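Local coordinates for protein separin (PDB 5U1T) that cleaves the cohesin subunit SCC1 at the onset of anaphase as a caspase-like cysteine protease, which securin keeps inactive during most of the cell cycle, at residues Thr1068-Thr1073 with Ser1149-Arg1154; Leu1075-Pro1080 with Val1134-Phe1139; Val1362-His1367 with Leu1508-Thr1513. All coordinates share one frame; numbering follows the deposited sequence.

Contact 1. Residues Thr1068-Thr1073 with Ser1149-Arg1154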
# COMPACT_ATOMS: atom_id res chain seq x y z
N THR A 1068 0.34 47.17 4.07
CA THR A 1068 0.00 45.78 3.86
C THR A 1068 1.20 45.09 3.21
O THR A 1068 1.45 43.92 3.48
CB THR A 1068 -1.29 45.58 3.01
OG1 THR A 1068 -0.97 45.52 1.62
CG2 THR A 1068 -2.33 46.66 3.26
N ASN A 1069 1.99 45.81 2.46
CA ASN A 1069 3.14 45.18 1.86
C ASN A 1069 4.24 44.92 2.84
O ASN A 1069 4.98 43.98 2.72
CB ASN A 1069 3.66 46.03 0.73
CG ASN A 1069 3.98 45.22 -0.47
OD1 ASN A 1069 5.04 44.65 -0.56
ND2 ASN A 1069 3.06 45.13 -1.39
N PHE A 1070 4.38 45.78 3.81
CA PHE A 1070 5.37 45.58 4.86
C PHE A 1070 5.09 44.29 5.64
O PHE A 1070 6.01 43.51 5.92
CB PHE A 1070 5.40 46.78 5.81
CG PHE A 1070 6.56 47.72 5.61
CD1 PHE A 1070 6.79 48.32 4.38
CD2 PHE A 1070 7.40 48.05 6.66
CE1 PHE A 1070 7.85 49.21 4.20
CE2 PHE A 1070 8.47 48.95 6.49
CZ PHE A 1070 8.69 49.51 5.25
N SER A 1071 3.83 44.08 6.00
CA SER A 1071 3.50 42.88 6.74
C SER A 1071 3.39 41.67 5.82
O SER A 1071 3.56 40.55 6.27
CB SER A 1071 2.22 43.07 7.56
OG SER A 1071 1.19 43.69 6.83
N LEU A 1072 3.15 41.88 4.53
CA LEU A 1072 3.18 40.76 3.58
C LEU A 1072 4.59 40.18 3.50
O LEU A 1072 4.77 38.97 3.44
CB LEU A 1072 2.71 41.19 2.19
CG LEU A 1072 2.26 40.21 1.09
CD1 LEU A 1072 2.13 40.92 -0.24
CD2 LEU A 1072 3.16 39.01 0.91
N THR A 1073 5.61 41.04 3.49
CA THR A 1073 6.99 40.59 3.34
C THR A 1073 7.48 39.97 4.65
O THR A 1073 8.52 39.33 4.69
CB THR A 1073 7.94 41.74 2.93
OG1 THR A 1073 7.70 42.84 3.80
CG2 THR A 1073 7.68 42.20 1.52
N SER A 1149 14.23 48.10 4.11
CA SER A 1149 13.07 48.86 4.55
C SER A 1149 13.39 49.41 5.92
O SER A 1149 14.25 48.89 6.61
CB SER A 1149 11.82 48.00 4.61
OG SER A 1149 11.51 47.50 3.32
N LYS A 1150 12.69 50.46 6.30
CA LYS A 1150 12.96 51.10 7.58
C LYS A 1150 11.66 51.51 8.20
O LYS A 1150 10.72 51.90 7.52
CB LYS A 1150 13.88 52.32 7.43
CG LYS A 1150 14.45 52.83 8.74
CD LYS A 1150 14.76 54.32 8.69
CE LYS A 1150 15.76 54.67 7.59
NZ LYS A 1150 15.74 56.11 7.16
N LEU A 1151 11.62 51.40 9.52
CA LEU A 1151 10.43 51.68 10.28
C LEU A 1151 10.81 52.61 11.42
O LEU A 1151 11.49 52.20 12.36
CB LEU A 1151 9.83 50.38 10.78
CG LEU A 1151 8.36 50.35 11.15
CD1 LEU A 1151 7.77 48.99 10.81
CD2 LEU A 1151 8.18 50.69 12.63
N GLU A 1152 10.39 53.87 11.33
CA GLU A 1152 10.70 54.86 12.35
C GLU A 1152 9.47 55.13 13.22
O GLU A 1152 8.67 56.00 12.90
CB GLU A 1152 11.20 56.17 11.71
CG GLU A 1152 12.54 56.06 10.99
CD GLU A 1152 12.70 57.10 9.88
OE1 GLU A 1152 12.00 57.02 8.85
OE2 GLU A 1152 13.55 58.01 10.03
N PRO A 1153 9.33 54.39 14.33
CA PRO A 1153 8.14 54.53 15.17
C PRO A 1153 7.92 55.96 15.65
O PRO A 1153 6.78 56.42 15.67
CB PRO A 1153 8.43 53.61 16.36
CG PRO A 1153 9.56 52.73 15.93
CD PRO A 1153 10.35 53.53 14.95
N ARG A 1154 8.99 56.66 16.02
CA ARG A 1154 8.84 57.99 16.59
C ARG A 1154 8.42 59.00 15.50
O ARG A 1154 7.62 59.89 15.75
CB ARG A 1154 10.13 58.43 17.29
CG ARG A 1154 10.17 59.88 17.73
CD ARG A 1154 9.45 60.11 19.06
NE ARG A 1154 9.87 59.13 20.07
CZ ARG A 1154 10.67 59.40 21.09
NH1 ARG A 1154 10.99 58.44 21.94
NH2 ARG A 1154 11.14 60.63 21.28
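Phe1070 on helix 1062-1072 meets Ser1149 on strand 1146-1152, with their CA atoms 8.4 Å apart. The axes of helix 1068-1072 and strand 1149-1152 approach to 11.2 Å. Their directions differ by 116°, so the helix passes across the strand. This is helix-on-sheet packing in an alpha/beta fold. The strand lies in a mixed sheet, antiparallel to 1132-1139 on one side and to 1157-1163 on the other. Leu1072 N bonds Thr1068 O at 2.9 Å, a normal helical bond of this turn.

One side chain of the helix does the work. Phe1070 is directed toward the strand, and the far end of the ring makes the closest approach. Its CZ lies 3.5 Å from Ser1149 CB. On the other flank, CD2 of Phe1070 is 4.3 Å from Leu1151 CD1, a loose apolar contact. Both of these strand atoms sit oblique to the ring. Leu1151 also touches Met1126, and Phe1070 touches Gln1122, so helix 1111-1127 helps to bury the ring.

Ser1149 OG stands anti to its carbonyl carbon (chi1 -61°) and is bonded to His1160 ND1 on the neighbouring strand. The hydroxyl is thus engaged within the sheet, while CB serves as the packing surface. Lys1150 points away from the helix and makes a cation-pi contact with Phe1244. With an alanine here instead of Phe1070, the ring's contact with Ser1149 CB would be gone, which would probably open a gap over the strand and leave Leu1151 without its aromatic neighbour from this helix. Lys1150 O lies at the ring edge, near its plane, 3.9 Å from Phe1070 CE2.

Contact 2. Residues Leu1075-Pro1080 with Val1134-Phe1139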
# COMPACT_ATOMS: atom_id res chain seq x y z
N LEU A 1075 5.33 37.99 6.64
CA LEU A 1075 4.71 36.66 6.65
C LEU A 1075 5.70 35.52 6.41
O LEU A 1075 5.84 34.65 7.27
CB LEU A 1075 3.59 36.59 5.61
CG LEU A 1075 2.17 36.49 6.17
CD1 LEU A 1075 1.26 35.83 5.16
CD2 LEU A 1075 2.15 35.75 7.50
N PRO A 1076 6.44 35.54 5.29
CA PRO A 1076 7.33 34.39 5.06
C PRO A 1076 8.50 34.35 6.03
O PRO A 1076 9.23 33.37 6.01
CB PRO A 1076 7.84 34.62 3.65
CG PRO A 1076 7.07 35.79 3.12
CD PRO A 1076 6.67 36.58 4.28
N ARG A 1077 8.72 35.40 6.80
CA ARG A 1077 9.76 35.37 7.83
C ARG A 1077 9.22 34.69 9.08
O ARG A 1077 9.94 33.97 9.77
CB ARG A 1077 10.25 36.79 8.15
CG ARG A 1077 11.15 37.39 7.08
CD ARG A 1077 11.80 38.67 7.54
NE ARG A 1077 10.85 39.75 7.79
CZ ARG A 1077 10.81 40.88 7.08
NH1 ARG A 1077 11.65 41.07 6.06
NH2 ARG A 1077 9.92 41.82 7.38
N HIS A 1078 7.94 34.91 9.35
CA HIS A 1078 7.26 34.48 10.55
C HIS A 1078 6.74 33.02 10.47
O HIS A 1078 6.92 32.24 11.42
CB HIS A 1078 6.12 35.46 10.83
CG HIS A 1078 5.19 35.03 11.92
ND1 HIS A 1078 5.58 34.97 13.24
CD2 HIS A 1078 3.90 34.65 11.89
CE1 HIS A 1078 4.56 34.56 13.97
NE2 HIS A 1078 3.53 34.37 13.18
N MET A 1079 6.10 32.67 9.35
CA MET A 1079 5.45 31.38 9.16
C MET A 1079 6.36 30.16 9.40
O MET A 1079 5.94 29.22 10.04
CB MET A 1079 4.85 31.30 7.76
CG MET A 1079 3.64 32.19 7.53
SD MET A 1079 2.41 32.12 8.85
CE MET A 1079 1.24 30.88 8.25
N PRO A 1080 7.60 30.17 8.90
CA PRO A 1080 8.41 29.00 9.25
C PRO A 1080 8.69 28.88 10.74
O PRO A 1080 8.72 27.77 11.26
CB PRO A 1080 9.72 29.23 8.49
CG PRO A 1080 9.41 30.25 7.47
CD PRO A 1080 8.34 31.09 8.03
N VAL A 1134 14.07 50.40 12.73
CA VAL A 1134 13.91 48.99 12.47
C VAL A 1134 14.10 48.80 10.98
O VAL A 1134 13.31 49.26 10.17
CB VAL A 1134 12.55 48.47 12.92
CG1 VAL A 1134 12.62 46.98 13.12
CG2 VAL A 1134 12.14 49.14 14.21
N ILE A 1135 15.19 48.15 10.62
CA ILE A 1135 15.62 48.09 9.24
C ILE A 1135 15.70 46.64 8.78
O ILE A 1135 16.45 45.85 9.35
CB ILE A 1135 16.96 48.78 9.06
CG1 ILE A 1135 16.82 50.26 9.42
CG2 ILE A 1135 17.48 48.62 7.66
CD1 ILE A 1135 18.10 51.07 9.36
N THR A 1136 14.92 46.29 7.75
CA THR A 1136 14.98 44.94 7.21
C THR A 1136 16.06 44.89 6.12
O THR A 1136 16.34 45.90 5.45
CB THR A 1136 13.61 44.46 6.66
OG1 THR A 1136 13.20 45.30 5.58
CG2 THR A 1136 12.55 44.56 7.73
N ILE A 1137 16.71 43.74 6.02
CA ILE A 1137 17.71 43.45 5.00
C ILE A 1137 17.33 42.11 4.36
O ILE A 1137 17.28 41.05 5.01
CB ILE A 1137 19.15 43.36 5.58
CG1 ILE A 1137 19.47 44.60 6.41
CG2 ILE A 1137 20.18 43.15 4.48
CD1 ILE A 1137 20.89 44.63 6.91
N ASP A 1138 17.01 42.18 3.08
CA ASP A 1138 16.42 41.04 2.42
C ASP A 1138 17.00 40.93 1.03
O ASP A 1138 17.68 41.84 0.55
CB ASP A 1138 14.90 41.16 2.37
CG ASP A 1138 14.20 39.86 2.68
OD1 ASP A 1138 14.60 38.80 2.10
OD2 ASP A 1138 13.25 39.89 3.52
N PHE A 1139 16.76 39.79 0.39
CA PHE A 1139 17.28 39.60 -0.94
C PHE A 1139 16.14 39.23 -1.86
O PHE A 1139 15.25 38.47 -1.48
CB PHE A 1139 18.34 38.53 -0.93
CG PHE A 1139 18.79 38.11 -2.28
CD1 PHE A 1139 19.38 39.03 -3.14
CD2 PHE A 1139 18.64 36.80 -2.70
CE1 PHE A 1139 19.80 38.64 -4.39
CE2 PHE A 1139 19.06 36.41 -3.95
CZ PHE A 1139 19.65 37.33 -4.79
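Arg1077 runs out extended at chi2 and then bends at chi3 (-65°), which carries its guanidinium to Thr1136 and Asp1138. Thr1136 places CG2 anti to its own carbonyl carbon, and this methyl is the part that meets the arginine. The setting is a helix lying over the face of a mixed sheet in an alpha/beta fold. Arg1077 is on helix 1075-1088, which is kinked at Pro1080. Strand 1132-1139 runs parallel to 1353-1362 on one side and antiparallel to 1146-1152 on the other. The two backbones stay well apart. Even the nearest CA atoms, those of Arg1077 and Asp1138, are 10.3 Å from each other, so the long arginine side chain has to span most of the distance.

The polar link is a salt bridge. Arg1077 NH1 lies 3.2 Å from Asp1138 OD2, which approaches the guanidinium at its edge, near the plane. The hydrogen bond in it is weak, since the N-H...O angle is only 126°. The guanidinium and carboxylate planes are 35° apart. Next to this bridge, Arg1077 NH2 is 3.8 Å from Thr1136 CG2, a contact oblique to the guanidinium. The arginine and threonine side chains cross at about a right angle.

The stronger polar partner of Arg1077 is Asp1074, whose OD1 pairs with NE just before this segment. With Asp1138, two acids probably share the charge of Arg1077. The arginine also makes a cation-pi contact with Tyr1388 and touches Val1361 of the neighbouring parallel strand 1353-1362. Asp1138 is steadied from its own strand as well. Its second oxygen accepts the backbone N-H of Phe1139 on its anti lone pair, with Phe1139 N 2.9 Å from Asp1138 OD1.

Contact 3. Residues Val1362-His1367 with Leu1508-Thr1513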
# COMPACT_ATOMS: atom_id res chain seq x y z
N VAL A 1362 16.80 40.65 10.04
CA VAL A 1362 17.66 39.99 9.06
C VAL A 1362 17.04 38.68 8.55
O VAL A 1362 16.79 37.75 9.32
CB VAL A 1362 19.05 39.71 9.66
CG1 VAL A 1362 19.95 39.04 8.63
CG2 VAL A 1362 19.68 41.04 10.14
N SER A 1363 16.77 38.63 7.25
CA SER A 1363 16.18 37.45 6.64
C SER A 1363 17.17 36.30 6.69
O SER A 1363 18.38 36.53 6.73
CB SER A 1363 15.76 37.72 5.19
OG SER A 1363 16.89 37.73 4.33
N SER A 1364 16.67 35.07 6.71
CA SER A 1364 17.55 33.90 6.77
C SER A 1364 18.58 33.91 5.63
O SER A 1364 19.73 33.50 5.82
CB SER A 1364 16.72 32.60 6.76
OG SER A 1364 16.05 32.35 5.52
N SER A 1365 18.20 34.40 4.45
CA SER A 1365 19.14 34.42 3.35
C SER A 1365 20.29 35.39 3.61
O SER A 1365 21.38 35.22 3.05
CB SER A 1365 18.45 34.78 2.04
OG SER A 1365 18.08 36.14 2.02
N CYS A 1366 20.07 36.39 4.46
CA CYS A 1366 21.09 37.40 4.72
C CYS A 1366 21.82 37.22 6.05
O CYS A 1366 22.74 37.95 6.36
CB CYS A 1366 20.47 38.80 4.68
SG CYS A 1366 19.82 39.31 3.08
N HIS A 1367 21.40 36.23 6.83
CA HIS A 1367 21.98 36.01 8.15
C HIS A 1367 23.50 35.84 8.19
O HIS A 1367 24.16 36.37 9.08
CB HIS A 1367 21.34 34.79 8.77
CG HIS A 1367 22.16 34.20 9.87
ND1 HIS A 1367 21.99 34.56 11.19
CD2 HIS A 1367 23.16 33.29 9.85
CE1 HIS A 1367 22.85 33.88 11.94
NE2 HIS A 1367 23.57 33.10 11.15
N LEU A 1508 14.73 25.92 1.05
CA LEU A 1508 14.07 25.72 2.33
C LEU A 1508 14.73 26.63 3.38
O LEU A 1508 15.80 27.19 3.14
CB LEU A 1508 14.14 24.25 2.75
CG LEU A 1508 13.50 23.19 1.84
CD1 LEU A 1508 13.56 21.82 2.54
CD2 LEU A 1508 12.06 23.57 1.45
N GLU A 1509 14.06 26.78 4.52
CA GLU A 1509 14.59 27.59 5.61
C GLU A 1509 15.69 26.83 6.33
O GLU A 1509 15.58 25.63 6.56
CB GLU A 1509 13.50 27.98 6.59
CG GLU A 1509 12.39 28.79 5.98
CD GLU A 1509 12.90 30.06 5.33
OE1 GLU A 1509 13.76 30.75 5.91
OE2 GLU A 1509 12.44 30.36 4.20
N PRO A 1510 16.76 27.54 6.69
CA PRO A 1510 17.87 26.93 7.41
C PRO A 1510 17.55 26.92 8.89
O PRO A 1510 16.54 27.50 9.29
CB PRO A 1510 19.03 27.86 7.09
CG PRO A 1510 18.37 29.20 7.02
CD PRO A 1510 16.99 28.97 6.44
N THR A 1511 18.37 26.28 9.71
CA THR A 1511 18.25 26.48 11.15
C THR A 1511 19.56 26.29 11.86
O THR A 1511 20.56 25.87 11.27
CB THR A 1511 17.22 25.55 11.82
OG1 THR A 1511 16.97 26.02 13.16
CG2 THR A 1511 17.72 24.08 11.84
N GLY A 1512 19.52 26.55 13.16
CA GLY A 1512 20.71 26.64 13.97
C GLY A 1512 20.25 27.02 15.36
O GLY A 1512 19.06 27.27 15.60
N THR A 1513 21.16 26.89 16.30
CA THR A 1513 20.94 27.07 17.71
C THR A 1513 20.30 28.35 18.11
O THR A 1513 19.60 28.45 19.08
CB THR A 1513 22.29 27.01 18.39
OG1 THR A 1513 22.92 25.78 18.06
CG2 THR A 1513 22.13 27.11 19.85
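Two irregular segments come closest at Ser1364 and Pro1510, whose CA atoms are 7.0 Å apart. Ser1364 sits in a type I beta turn, closed by Cys1366 N to Ser1363 O at 2.8 Å. Ser1364 is directed toward the other loop, and its OG donates to Glu1509 OE1 at 2.8 Å. The hydroxyl meets OE1 on the syn side, 20° out of the carboxylate plane. A bend at chi2 of Glu1509 (-57°) curls the carboxylate back to this serine.

The turn follows strand 1353-1362 of one sheet. The loop with Glu1509 lies in the connection between two parallel strands of the other large sheet, from 1492-1494 through helix 1513-1519 to 1524-1528, a beta-alpha-beta unit. Cys1497, probably the active-site cysteine, lies earlier in the same connection, away from this contact. The backbone of Glu1509 is bonded to Gly807, and Thr1511 touches Arg810, which ties the loop to helix 809-825 and its N-terminal lead-in.

The Pro1510 ring packs alongside Ser1364. Its CD is 3.6 Å from Ser1364 OG, and its CG is 3.8 Å from Ser1364 CB.

Contacts 1 and 2 hold consecutive helices, 1062-1072 and 1075-1088, against neighbouring antiparallel strands of one sheet. Backbone bonds between Ser1149 and Thr1136, and between Leu1151 and Val1134, join them directly. Contact 1 is buried and rests on one aromatic ring, with no polar link across it. Contacts 2 and 3 are partly buried and lean on polar groups: a charged pair in one, a serine hydroxyl and a carboxylate in the other. Contact 3 alone pairs loop with loop, joining this sheet to the connection that holds the probable active-site cysteine. It adjoins contact 2, where Pro1080 packs on Glu1509, but does not touch contact 1, about 7 Å away at the nearest atoms.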